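Long-range contacts in lactate racemase (PDB 2YJG), which catalyses the interconversion of the D- and L-isomers of lactate with a nickel-pincer nucleotide cofactor, which is absent from this apoprotein: residues A[37-41]-A[244-248]; A[6-10]-A[281-287]; A[68-72]-A[167-171]; A[139-144]-A[154-160]. One frame throughout, in Å; residues are numbered along the deposited sequence.

The four contacts nest one inside the next, and the first three join distant parts of the chain. Contact 2 closes the outermost loop: it sets residues 6-10, at the end of the first strand, against residues 281-287, at the end of a strand in the parallel C-terminal sheet. Inside it, contact 1 joins the start of helix 39-48 to the edge strand 247-253 of the mixed sheet. Contact 3 lies within that loop and pairs strands 66-71 and 164-170 in the middle of the same sheet. Contact 4 is innermost, a hairpin of strands 141-146 and 152-156 running into helix 157-161. Contacts 2 and 3 lie on opposite sides of the chain's centre.

Contact 1: A[37-41]-A[244-248]; sequences MSEED and SHKIV
Glu39 OE1 is gripped by two donors. Ile247 N donates to Glu39 OE1 at 2.9 Å, with an almost straight N-H...O angle of 172°. This donor comes from above the carboxylate plane, 37° out of it. A water donates to the same oxygen, and it also donates to the carbonyl oxygen of His245, 2.8 Å from the water oxygen. The glutamate is thus tied through water to His245 O and directly to the first residue of strand 247-253. The contact fastens the start of helix 39-48 to this edge strand of the mixed sheet.

The side chain gets there because CG lies anti to the carbonyl carbon (chi1 -62°) and the chain then runs on extended. On its way it crosses the aliphatic part of Lys246, and Glu39 CD comes to 3.7 Å from Lys246 CG. Ile247 CB lies 4.1 Å from Glu39 CB. The ammonium of Lys246 does not meet the carboxylate: Lys246 NZ is 6.0 Å from Glu39 OE1 and donates instead to Ile247 O at 2.8 Å.

Ser38 caps the helix that Glu39 begins, its OG accepting from Asp41 N. Ile247 is buried among Ile42 and Val43 of that helix, Ile81 of helix 79-91 and Val239 of the adjacent strand. With an alanine in place of Glu39, the N-H of Ile247 would probably lose its acceptor and the bridging water one of its two mates.

The acid therefore works here chiefly as a hydrogen-bond acceptor for a strand's first N-H. The nearby lysine probably gives it only modest electrostatic help.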
loop_
_atom_site.group_PDB
_atom_site.type_symbol
_atom_site.label_atom_id
_atom_site.label_comp_id
_atom_site.label_asym_id
_atom_site.label_seq_id
_atom_site.Cartn_x
_atom_site.Cartn_y
_atom_site.Cartn_z
ATOM N N MET A 37 -29.850 6.700 -9.840
ATOM C CA MET A 37 -28.636 6.081 -10.416
ATOM C C MET A 37 -27.567 5.851 -9.356
ATOM O O MET A 37 -27.350 6.692 -8.489
ATOM C CB MET A 37 -28.043 6.956 -11.525
ATOM C CG MET A 37 -28.444 6.560 -12.933
ATOM S SD MET A 37 -27.357 7.315 -14.187
ATOM C CE MET A 37 -27.676 6.211 -15.569
ATOM N N SER A 38 -26.890 4.711 -9.433
ATOM C CA SER A 38 -25.754 4.474 -8.575
ATOM C C SER A 38 -24.638 5.446 -8.969
ATOM O O SER A 38 -24.616 5.968 -10.104
ATOM C CB SER A 38 -25.242 3.040 -8.726
ATOM O OG SER A 38 -24.834 2.815 -10.051
ATOM N N GLU A 39 -23.694 5.632 -8.051
ATOM C CA GLU A 39 -22.480 6.416 -8.342
ATOM C C GLU A 39 -21.757 5.830 -9.542
ATOM O O GLU A 39 -21.283 6.529 -10.434
ATOM C CB GLU A 39 -21.564 6.446 -7.127
ATOM C CG GLU A 39 -22.183 7.111 -5.876
ATOM C CD GLU A 39 -21.219 7.210 -4.694
ATOM O OE1 GLU A 39 -20.336 8.078 -4.706
ATOM O OE2 GLU A 39 -21.286 6.381 -3.766
ATOM N N GLU A 40 -21.710 4.501 -9.592
ATOM C CA GLU A 40 -20.954 3.844 -10.637
ATOM C C GLU A 40 -21.599 4.119 -12.001
ATOM O O GLU A 40 -20.916 4.392 -12.960
ATOM C CB GLU A 40 -20.819 2.330 -10.265
ATOM C CG GLU A 40 -20.692 1.341 -11.389
ATOM C CD GLU A 40 -20.906 -0.091 -10.906
ATOM O OE1 GLU A 40 -20.268 -0.487 -9.895
ATOM O OE2 GLU A 40 -21.738 -0.799 -11.529
ATOM N N ASP A 41 -22.942 4.026 -12.078
ATOM C CA ASP A 41 -23.652 4.299 -13.290
ATOM C C ASP A 41 -23.542 5.738 -13.723
ATOM O O ASP A 41 -23.599 6.034 -14.900
ATOM C CB ASP A 41 -25.135 3.876 -13.166
ATOM C CG ASP A 41 -25.307 2.347 -13.283
ATOM O OD1 ASP A 41 -24.392 1.685 -13.748
ATOM O OD2 ASP A 41 -26.327 1.808 -12.840
ATOM N N SER A 244 -21.565 14.598 1.535
ATOM C CA SER A 244 -21.153 13.249 1.940
ATOM C C SER A 244 -20.032 12.640 1.116
ATOM O O SER A 244 -19.565 11.540 1.427
ATOM C CB SER A 244 -22.368 12.317 1.843
ATOM O OG SER A 244 -23.556 12.968 2.316
ATOM N N HIS A 245 -19.612 13.338 0.058
ATOM C CA HIS A 245 -18.651 12.825 -0.928
ATOM C C HIS A 245 -19.242 11.791 -1.867
ATOM O O HIS A 245 -18.509 11.133 -2.579
ATOM C CB HIS A 245 -17.339 12.279 -0.326
ATOM C CG HIS A 245 -16.552 13.273 0.473
ATOM N ND1 HIS A 245 -16.803 14.630 0.453
ATOM C CD2 HIS A 245 -15.492 13.102 1.306
ATOM C CE1 HIS A 245 -15.946 15.247 1.254
ATOM N NE2 HIS A 245 -15.139 14.344 1.778
ATOM N N LYS A 246 -20.567 11.684 -1.917
ATOM C CA LYS A 246 -21.259 10.879 -2.927
ATOM C C LYS A 246 -21.279 11.560 -4.301
ATOM O O LYS A 246 -21.569 12.769 -4.416
ATOM C CB LYS A 246 -22.708 10.593 -2.459
ATOM C CG LYS A 246 -23.519 9.735 -3.385
ATOM C CD LYS A 246 -25.023 10.147 -3.419
ATOM C CE LYS A 246 -25.763 9.432 -4.608
ATOM N NZ LYS A 246 -25.806 10.095 -5.985
ATOM N N ILE A 247 -20.954 10.792 -5.346
ATOM C CA ILE A 247 -20.998 11.295 -6.720
ATOM C C ILE A 247 -22.436 11.533 -7.083
ATOM O O ILE A 247 -23.249 10.616 -6.906
ATOM C CB ILE A 247 -20.366 10.299 -7.740
ATOM C CG1 ILE A 247 -18.864 10.176 -7.452
ATOM C CG2 ILE A 247 -20.620 10.735 -9.192
ATOM C CD1 ILE A 247 -18.162 8.996 -8.193
ATOM N N VAL A 248 -22.742 12.745 -7.550
ATOM C CA VAL A 248 -24.089 13.149 -8.023
ATOM C C VAL A 248 -24.170 13.498 -9.508
ATOM O O VAL A 248 -25.264 13.539 -10.119
ATOM C CB VAL A 248 -24.682 14.271 -7.150
ATOM C CG1 VAL A 248 -24.862 13.798 -5.742
ATOM C CG2 VAL A 248 -23.806 15.523 -7.201
HETATM O O HOH W 1 -18.223 8.455 -3.178
#

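Contact 2: A[6-10]-A[281-287]; sequences IPYGK and ITSNGGY
Lys10 lies over one face of the Tyr287 ring, and the two side chains point the same way. Lys10 CE is 3.9 Å from the centroid of the Tyr287 ring, in a CH-pi contact 18° off the normal. Lys10 NZ is 4.9 Å from the centroid of the Tyr287 ring and makes a cation-pi interaction over that face. The lysine chain is extended beyond CG, so that NZ stands higher above the face than CE.

Behind this pair, Tyr287 N donates to Gly9 O at 2.7 Å, nearly straight. Tyr287 CB packs on the same oxygen. Next to it Pro7 CB rests on the backbone of Gly285 and Gly286, 3.6 Å from Gly286 N. A water accepts from Gly286 N and lies 3.1 Å from Pro7 O.

Ser283 CB sits 3.4 Å from Pro7 O and also meets Ile6 CG2. Ser283 OG, placed between the backbone N and carbonyl carbon (chi1 84°), accepts from Gly285 N at 3.1 Å, an ST turn. It is also hydrogen-bonded to Pro416 O. Replacing Ser283 by alanine is likely to leave Gly285 N and Pro416 O without this partner, with the turn less firmly held.

The contact joins the hairpin of strands 3-8 and 11-16 to the end of strand 279-283, which lies between strands 412-415 and 311-316. Ile6 and Tyr8 touch Ala316, and Phe15 packs on Ile281.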
loop_
_atom_site.group_PDB
_atom_site.type_symbol
_atom_site.label_atom_id
_atom_site.label_comp_id
_atom_site.label_asym_id
_atom_site.label_seq_id
_atom_site.Cartn_x
_atom_site.Cartn_y
_atom_site.Cartn_z
ATOM N N ILE A 6 -26.038 26.752 11.314
ATOM C CA ILE A 6 -24.724 27.190 10.750
ATOM C C ILE A 6 -23.661 26.134 11.102
ATOM O O ILE A 6 -23.417 25.877 12.283
ATOM C CB ILE A 6 -24.364 28.535 11.385
ATOM C CG1 ILE A 6 -25.482 29.558 11.058
ATOM C CG2 ILE A 6 -23.011 29.081 10.985
ATOM C CD1 ILE A 6 -25.556 29.984 9.652
ATOM N N PRO A 7 -23.094 25.479 10.106
ATOM C CA PRO A 7 -22.078 24.448 10.193
ATOM C C PRO A 7 -20.891 25.002 10.939
ATOM O O PRO A 7 -20.525 26.149 10.737
ATOM C CB PRO A 7 -21.717 24.206 8.753
ATOM C CG PRO A 7 -22.822 24.746 7.987
ATOM C CD PRO A 7 -23.569 25.668 8.735
ATOM N N TYR A 8 -20.332 24.209 11.835
ATOM C CA TYR A 8 -19.300 24.688 12.775
ATOM C C TYR A 8 -18.678 23.469 13.411
ATOM O O TYR A 8 -19.350 22.731 14.163
ATOM C CB TYR A 8 -19.914 25.584 13.863
ATOM C CG TYR A 8 -18.900 26.167 14.834
ATOM C CD1 TYR A 8 -18.501 25.481 15.982
ATOM C CD2 TYR A 8 -18.292 27.386 14.574
ATOM C CE1 TYR A 8 -17.496 26.003 16.827
ATOM C CE2 TYR A 8 -17.317 27.926 15.441
ATOM C CZ TYR A 8 -16.961 27.254 16.584
ATOM O OH TYR A 8 -16.000 27.799 17.442
ATOM N N GLY A 9 -17.413 23.232 13.087
ATOM C CA GLY A 9 -16.703 22.141 13.626
ATOM C C GLY A 9 -17.457 20.874 13.309
ATOM O O GLY A 9 -17.847 20.677 12.162
ATOM N N LYS A 10 -17.599 20.014 14.310
ATOM C CA LYS A 10 -18.289 18.773 14.139
ATOM C C LYS A 10 -19.774 18.830 14.492
ATOM O O LYS A 10 -20.444 17.796 14.553
ATOM C CB LYS A 10 -17.561 17.664 14.914
ATOM C CG LYS A 10 -16.272 17.242 14.250
ATOM C CD LYS A 10 -15.825 15.856 14.679
ATOM C CE LYS A 10 -14.444 15.458 14.018
ATOM N NZ LYS A 10 -13.624 14.495 14.870
ATOM N N ILE A 281 -23.822 37.045 7.848
ATOM C CA ILE A 281 -23.458 35.902 8.693
ATOM C C ILE A 281 -23.201 34.715 7.830
ATOM O O ILE A 281 -24.035 34.346 6.986
ATOM C CB ILE A 281 -24.562 35.506 9.705
ATOM C CG1 ILE A 281 -24.758 36.655 10.681
ATOM C CG2 ILE A 281 -24.205 34.163 10.342
ATOM C CD1 ILE A 281 -25.921 36.440 11.714
ATOM N N THR A 282 -22.016 34.137 7.960
ATOM C CA THR A 282 -21.702 32.932 7.183
ATOM C C THR A 282 -20.799 31.957 7.992
ATOM O O THR A 282 -20.602 32.147 9.209
ATOM C CB THR A 282 -21.086 33.319 5.837
ATOM O OG1 THR A 282 -21.096 32.203 4.951
ATOM C CG2 THR A 282 -19.640 33.911 6.031
ATOM N N SER A 283 -20.392 30.876 7.342
ATOM C CA SER A 283 -19.559 29.848 7.987
ATOM C C SER A 283 -18.557 29.317 6.997
ATOM O O SER A 283 -18.587 29.663 5.818
ATOM C CB SER A 283 -20.402 28.685 8.496
ATOM O OG SER A 283 -20.631 27.777 7.479
ATOM N N ASN A 284 -17.624 28.508 7.458
ATOM C CA ASN A 284 -16.736 27.858 6.510
ATOM C C ASN A 284 -17.054 26.401 6.320
ATOM O O ASN A 284 -16.123 25.647 6.166
ATOM C CB ASN A 284 -15.270 27.947 6.889
ATOM C CG ASN A 284 -14.394 28.322 5.699
ATOM O OD1 ASN A 284 -14.689 29.295 5.048
ATOM N ND2 ASN A 284 -13.369 27.495 5.366
ATOM N N GLY A 285 -18.338 26.025 6.360
ATOM C CA GLY A 285 -18.759 24.684 5.973
ATOM C C GLY A 285 -18.559 23.558 6.980
ATOM O O GLY A 285 -18.739 22.397 6.636
ATOM N N GLY A 286 -18.190 23.865 8.216
ATOM C CA GLY A 286 -17.973 22.841 9.232
ATOM C C GLY A 286 -16.647 22.098 9.064
ATOM O O GLY A 286 -15.882 22.372 8.148
ATOM N N TYR A 287 -16.341 21.182 9.974
ATOM C CA TYR A 287 -15.113 20.379 9.863
ATOM C C TYR A 287 -15.252 19.332 8.743
ATOM O O TYR A 287 -16.345 18.759 8.491
ATOM C CB TYR A 287 -14.690 19.818 11.259
ATOM C CG TYR A 287 -13.764 18.618 11.174
ATOM C CD1 TYR A 287 -14.254 17.432 10.650
ATOM C CD2 TYR A 287 -12.423 18.694 11.528
ATOM C CE1 TYR A 287 -13.481 16.317 10.531
ATOM C CE2 TYR A 287 -11.590 17.544 11.386
ATOM C CZ TYR A 287 -12.164 16.361 10.889
ATOM O OH TYR A 287 -11.489 15.165 10.682
HETATM O O HOH W 2 -17.682 26.236 9.634
#

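Contact 3: A[68-72]-A[167-171]; sequences IITSD and AEGFI
Glu168 N donates to Ile69 O at 2.8 Å, a backbone bond between the strands. Ala167 CA adds a CA-H...O contact to the same carbonyl oxygen. Between side chains, Thr70 OG1 donates to Glu168 OE2 over a short 2.5 Å, and Glu168 OE2 receives it on its anti lone pair, facing away from OE1. The two side chains lie alongside each other and point the same way. With OG1 anti to the backbone N (chi1 -164°), the hydroxyl is turned to the glutamate.

The buried carboxylate has further partners: Ser79 at OE2 and Thr82 at OE1, so hydroxyls serve both its oxygens. A water donates to Glu168 O at 2.7 Å and lies 3.3 Å from Ser71 OG.

Apolar contact is slight. Ile69 CB meets Ala167 CB at 4.0 Å, on the face of the sheet where loop residues Ile186 and Ile190 pack on Ile69.

Asp72 belongs, by similarity, to the cofactor site; its OD2 is hydrogen-bonded to ND1 of His108, by similarity a proton donor/acceptor. Ile69 and Ala167 form a parallel bridge in the mixed sheet, with strand 99-104 beyond Ile69, strand 233-241 beyond Ala167, and helix 79-91 packed against Ile68 and Glu168.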
loop_
_atom_site.group_PDB
_atom_site.type_symbol
_atom_site.label_atom_id
_atom_site.label_comp_id
_atom_site.label_asym_id
_atom_site.label_seq_id
_atom_site.Cartn_x
_atom_site.Cartn_y
_atom_site.Cartn_z
ATOM N N ILE A 68 -2.614 8.140 -15.844
ATOM C CA ILE A 68 -3.798 8.806 -15.293
ATOM C C ILE A 68 -3.367 9.653 -14.098
ATOM O O ILE A 68 -2.820 9.094 -13.121
ATOM C CB ILE A 68 -4.779 7.846 -14.714
ATOM C CG1 ILE A 68 -5.210 6.782 -15.747
ATOM C CG2 ILE A 68 -6.039 8.573 -14.169
ATOM C CD1 ILE A 68 -6.024 5.621 -15.124
ATOM N N ILE A 69 -3.688 10.947 -14.138
ATOM C CA ILE A 69 -3.389 11.827 -13.015
ATOM C C ILE A 69 -4.593 11.765 -12.088
ATOM O O ILE A 69 -5.752 11.850 -12.554
ATOM C CB ILE A 69 -3.142 13.275 -13.408
ATOM C CG1 ILE A 69 -1.937 13.398 -14.371
ATOM C CG2 ILE A 69 -2.825 14.079 -12.141
ATOM C CD1 ILE A 69 -1.732 14.810 -14.995
ATOM N N THR A 70 -4.330 11.553 -10.793
ATOM C CA THR A 70 -5.359 11.540 -9.789
ATOM C C THR A 70 -5.005 12.524 -8.696
ATOM O O THR A 70 -3.835 12.932 -8.554
ATOM C CB THR A 70 -5.545 10.130 -9.203
ATOM O OG1 THR A 70 -6.803 10.044 -8.492
ATOM C CG2 THR A 70 -4.433 9.784 -8.249
ATOM N N SER A 71 -6.011 12.900 -7.911
ATOM C CA SER A 71 -5.823 13.790 -6.796
ATOM C C SER A 71 -5.221 13.128 -5.546
ATOM O O SER A 71 -5.215 11.922 -5.361
ATOM C CB SER A 71 -7.121 14.499 -6.435
ATOM O OG SER A 71 -7.534 15.378 -7.479
ATOM N N ASP A 72 -4.741 13.955 -4.647
ATOM C CA ASP A 72 -4.069 13.448 -3.478
ATOM C C ASP A 72 -4.977 13.170 -2.299
ATOM O O ASP A 72 -6.141 13.410 -2.376
ATOM C CB ASP A 72 -2.815 14.254 -3.111
ATOM C CG ASP A 72 -3.095 15.626 -2.470
ATOM O OD1 ASP A 72 -4.213 16.001 -2.224
ATOM O OD2 ASP A 72 -2.131 16.327 -2.223
ATOM N N ALA A 167 -6.623 12.575 -16.902
ATOM C CA ALA A 167 -6.759 12.995 -15.475
ATOM C C ALA A 167 -8.159 12.793 -14.964
ATOM O O ALA A 167 -9.137 12.894 -15.737
ATOM C CB ALA A 167 -6.422 14.455 -15.320
ATOM N N GLU A 168 -8.253 12.554 -13.656
ATOM C CA GLU A 168 -9.503 12.578 -12.989
ATOM C C GLU A 168 -9.479 13.665 -11.929
ATOM O O GLU A 168 -8.425 14.204 -11.559
ATOM C CB GLU A 168 -9.874 11.241 -12.395
ATOM C CG GLU A 168 -8.990 10.743 -11.265
ATOM C CD GLU A 168 -9.690 9.729 -10.352
ATOM O OE1 GLU A 168 -10.825 9.310 -10.680
ATOM O OE2 GLU A 168 -9.105 9.361 -9.296
ATOM N N GLY A 169 -10.657 14.026 -11.456
ATOM C CA GLY A 169 -10.755 15.136 -10.496
ATOM C C GLY A 169 -12.193 15.366 -10.073
ATOM O O GLY A 169 -13.083 14.575 -10.407
ATOM N N PHE A 170 -12.443 16.482 -9.392
ATOM C CA PHE A 170 -13.823 16.882 -9.043
ATOM C C PHE A 170 -13.971 18.404 -9.219
ATOM O O PHE A 170 -12.928 19.173 -9.284
ATOM C CB PHE A 170 -14.180 16.457 -7.616
ATOM C CG PHE A 170 -13.645 17.333 -6.584
ATOM C CD1 PHE A 170 -12.299 17.576 -6.483
ATOM C CD2 PHE A 170 -14.484 17.942 -5.700
ATOM C CE1 PHE A 170 -11.837 18.458 -5.550
ATOM C CE2 PHE A 170 -14.004 18.775 -4.750
ATOM C CZ PHE A 170 -12.689 19.029 -4.691
ATOM N N ILE A 171 -15.219 18.846 -9.305
ATOM C CA ILE A 171 -15.489 20.247 -9.655
ATOM C C ILE A 171 -16.304 20.916 -8.562
ATOM O O ILE A 171 -17.407 20.437 -8.245
ATOM C CB ILE A 171 -16.236 20.375 -11.001
ATOM C CG1 ILE A 171 -15.403 19.940 -12.163
ATOM C CG2 ILE A 171 -16.648 21.859 -11.189
ATOM C CD1 ILE A 171 -16.178 19.683 -13.469
HETATM O O HOH W 3 -6.144 15.183 -10.452
#

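Contact 4: A[139-144]-A[154-160]; sequences ENMELI and EINKLAV
Lys157 N donates to Asn140 O at 2.8 Å, almost straight at 174°. Glu142 and Ile155 form an antiparallel hydrogen-bonded pair next to it: Glu142 N reaches Ile155 O at 2.8 Å, and Ile155 N reaches Glu142 O at 3.0 Å. The flanking pairs, Met141 with Asn156 and Leu143 with Glu154, are non-hydrogen-bonded. CA-H...O contacts from Met141 to Ile155 O and from Glu154 to Glu142 O add to the ladder.

Asn156 is the N-cap of helix 157-161. Its OD1 accepts from Leu158 N in the carbonyl plane, on a lone pair, while its ND2 is bonded to His133. The Asn140 amide stands almost perpendicular to the Asn156 amide, the planes 89° apart.

The packing lies outside this. Lys157 crosses Glu142 at about a right angle, its CG 3.2 Å from Glu142 OE1. Val160 CG1 touches Glu142 OE2 as well. Ile144 CD1 meets Ile155 CG1 at 3.8 Å, and Ile144 CG2 meets Val160 CG2 at 3.9 Å. Ile144 can reach both because CG1 sits between the backbone N and the carbonyl carbon (chi1 51°), leaving CG2 to the valine.

Three backbone-to-backbone hydrogen bonds thus join the segments, while Asn156 and Glu154 also bond the helix end and residues beyond, Glu154 through Ser192. Glu142 lays its carboxylate against carbons of Lys157 and Val160. With Glu142 OE1 and Lys157 NZ 6.1 Å apart, any attraction between them is probably weak.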
loop_
_atom_site.group_PDB
_atom_site.type_symbol
_atom_site.label_atom_id
_atom_site.label_comp_id
_atom_site.label_asym_id
_atom_site.label_seq_id
_atom_site.Cartn_x
_atom_site.Cartn_y
_atom_site.Cartn_z
ATOM N N GLU A 139 14.872 16.790 -10.904
ATOM C CA GLU A 139 15.314 15.723 -11.792
ATOM C C GLU A 139 14.138 15.028 -12.454
ATOM O O GLU A 139 14.248 14.538 -13.604
ATOM C CB GLU A 139 16.132 14.689 -11.000
ATOM C CG GLU A 139 16.844 13.597 -11.844
ATOM C CD GLU A 139 17.378 12.438 -10.975
ATOM O OE1 GLU A 139 17.644 12.658 -9.758
ATOM O OE2 GLU A 139 17.500 11.313 -11.502
ATOM N N ASN A 140 13.014 14.972 -11.738
ATOM C CA ASN A 140 11.799 14.422 -12.327
ATOM C C ASN A 140 10.839 15.409 -13.022
ATOM O O ASN A 140 9.736 15.015 -13.440
ATOM C CB ASN A 140 11.028 13.652 -11.275
ATOM C CG ASN A 140 10.057 12.708 -11.888
ATOM O OD1 ASN A 140 10.358 12.075 -12.915
ATOM N ND2 ASN A 140 8.859 12.606 -11.288
ATOM N N MET A 141 11.267 16.665 -13.156
ATOM C CA MET A 141 10.518 17.725 -13.850
ATOM C C MET A 141 11.099 17.961 -15.227
ATOM O O MET A 141 12.313 17.814 -15.394
ATOM C CB MET A 141 10.636 19.069 -13.103
ATOM C CG MET A 141 10.168 19.091 -11.671
ATOM S SD MET A 141 8.387 18.899 -11.555
ATOM C CE MET A 141 8.224 18.950 -9.841
ATOM N N GLU A 142 10.261 18.358 -16.183
ATOM C CA GLU A 142 10.716 18.776 -17.503
ATOM C C GLU A 142 10.126 20.119 -17.923
ATOM O O GLU A 142 8.922 20.333 -17.864
ATOM C CB GLU A 142 10.338 17.741 -18.537
ATOM C CG GLU A 142 10.945 17.950 -19.895
ATOM C CD GLU A 142 10.816 16.705 -20.779
ATOM O OE1 GLU A 142 10.967 15.586 -20.251
ATOM O OE2 GLU A 142 10.540 16.855 -21.983
ATOM N N LEU A 143 10.989 21.029 -18.371
ATOM C CA LEU A 143 10.525 22.262 -18.994
ATOM C C LEU A 143 9.827 21.907 -20.284
ATOM O O LEU A 143 10.403 21.201 -21.145
ATOM C CB LEU A 143 11.709 23.216 -19.227
ATOM C CG LEU A 143 11.455 24.540 -19.954
ATOM C CD1 LEU A 143 10.390 25.442 -19.228
ATOM C CD2 LEU A 143 12.796 25.258 -20.106
ATOM N N ILE A 144 8.572 22.329 -20.430
ATOM C CA ILE A 144 7.817 22.043 -21.644
ATOM C C ILE A 144 7.348 23.256 -22.408
ATOM O O ILE A 144 6.829 23.127 -23.495
ATOM C CB ILE A 144 6.588 21.182 -21.399
ATOM C CG1 ILE A 144 5.728 21.746 -20.261
ATOM C CG2 ILE A 144 7.033 19.709 -21.205
ATOM C CD1 ILE A 144 4.268 21.321 -20.331
ATOM N N GLU A 154 7.122 23.840 -16.010
ATOM C CA GLU A 154 7.862 22.598 -15.752
ATOM C C GLU A 154 6.878 21.631 -15.160
ATOM O O GLU A 154 6.223 21.975 -14.167
ATOM C CB GLU A 154 9.004 22.860 -14.770
ATOM C CG GLU A 154 9.863 24.060 -15.268
ATOM C CD GLU A 154 10.779 24.678 -14.247
ATOM O OE1 GLU A 154 10.480 24.663 -13.033
ATOM O OE2 GLU A 154 11.829 25.217 -14.698
ATOM N N ILE A 155 6.726 20.464 -15.776
ATOM C CA ILE A 155 5.845 19.434 -15.205
ATOM C C ILE A 155 6.540 18.067 -15.032
ATOM O O ILE A 155 7.621 17.839 -15.582
ATOM C CB ILE A 155 4.517 19.351 -15.910
ATOM C CG1 ILE A 155 4.634 18.924 -17.386
ATOM C CG2 ILE A 155 3.792 20.737 -15.863
ATOM C CD1 ILE A 155 3.354 18.414 -17.972
ATOM N N ASN A 156 5.924 17.185 -14.255
ATOM C CA ASN A 156 6.439 15.813 -14.070
ATOM C C ASN A 156 6.719 15.103 -15.412
ATOM O O ASN A 156 5.837 15.015 -16.316
ATOM C CB ASN A 156 5.428 15.006 -13.265
ATOM C CG ASN A 156 6.011 13.785 -12.598
ATOM O OD1 ASN A 156 6.431 12.822 -13.264
ATOM N ND2 ASN A 156 5.990 13.786 -11.275
ATOM N N LYS A 157 7.951 14.592 -15.516
ATOM C CA LYS A 157 8.430 13.893 -16.724
ATOM C C LYS A 157 7.583 12.702 -17.171
ATOM O O LYS A 157 7.436 12.438 -18.343
ATOM C CB LYS A 157 9.873 13.377 -16.493
ATOM C CG LYS A 157 10.789 13.677 -17.698
ATOM C CD LYS A 157 12.316 13.562 -17.381
ATOM C CE LYS A 157 12.677 12.281 -16.612
ATOM N NZ LYS A 157 14.182 12.133 -16.348
ATOM N N LEU A 158 7.093 11.954 -16.213
ATOM C CA LEU A 158 6.222 10.819 -16.506
ATOM C C LEU A 158 5.046 11.233 -17.340
ATOM O O LEU A 158 4.663 10.553 -18.274
ATOM C CB LEU A 158 5.733 10.250 -15.186
ATOM C CG LEU A 158 5.133 8.855 -15.281
ATOM C CD1 LEU A 158 6.255 7.817 -15.567
ATOM C CD2 LEU A 158 4.449 8.575 -13.956
ATOM N N ALA A 159 4.444 12.370 -16.980
ATOM C CA ALA A 159 3.325 12.921 -17.740
ATOM C C ALA A 159 3.692 13.281 -19.187
ATOM O O ALA A 159 2.922 13.032 -20.118
ATOM C CB ALA A 159 2.781 14.138 -17.003
ATOM N N VAL A 160 4.863 13.882 -19.332
ATOM C CA VAL A 160 5.397 14.326 -20.617
ATOM C C VAL A 160 5.653 13.103 -21.513
ATOM O O VAL A 160 5.202 13.049 -22.650
ATOM C CB VAL A 160 6.734 15.089 -20.439
ATOM C CG1 VAL A 160 7.207 15.572 -21.816
ATOM C CG2 VAL A 160 6.605 16.284 -19.407
#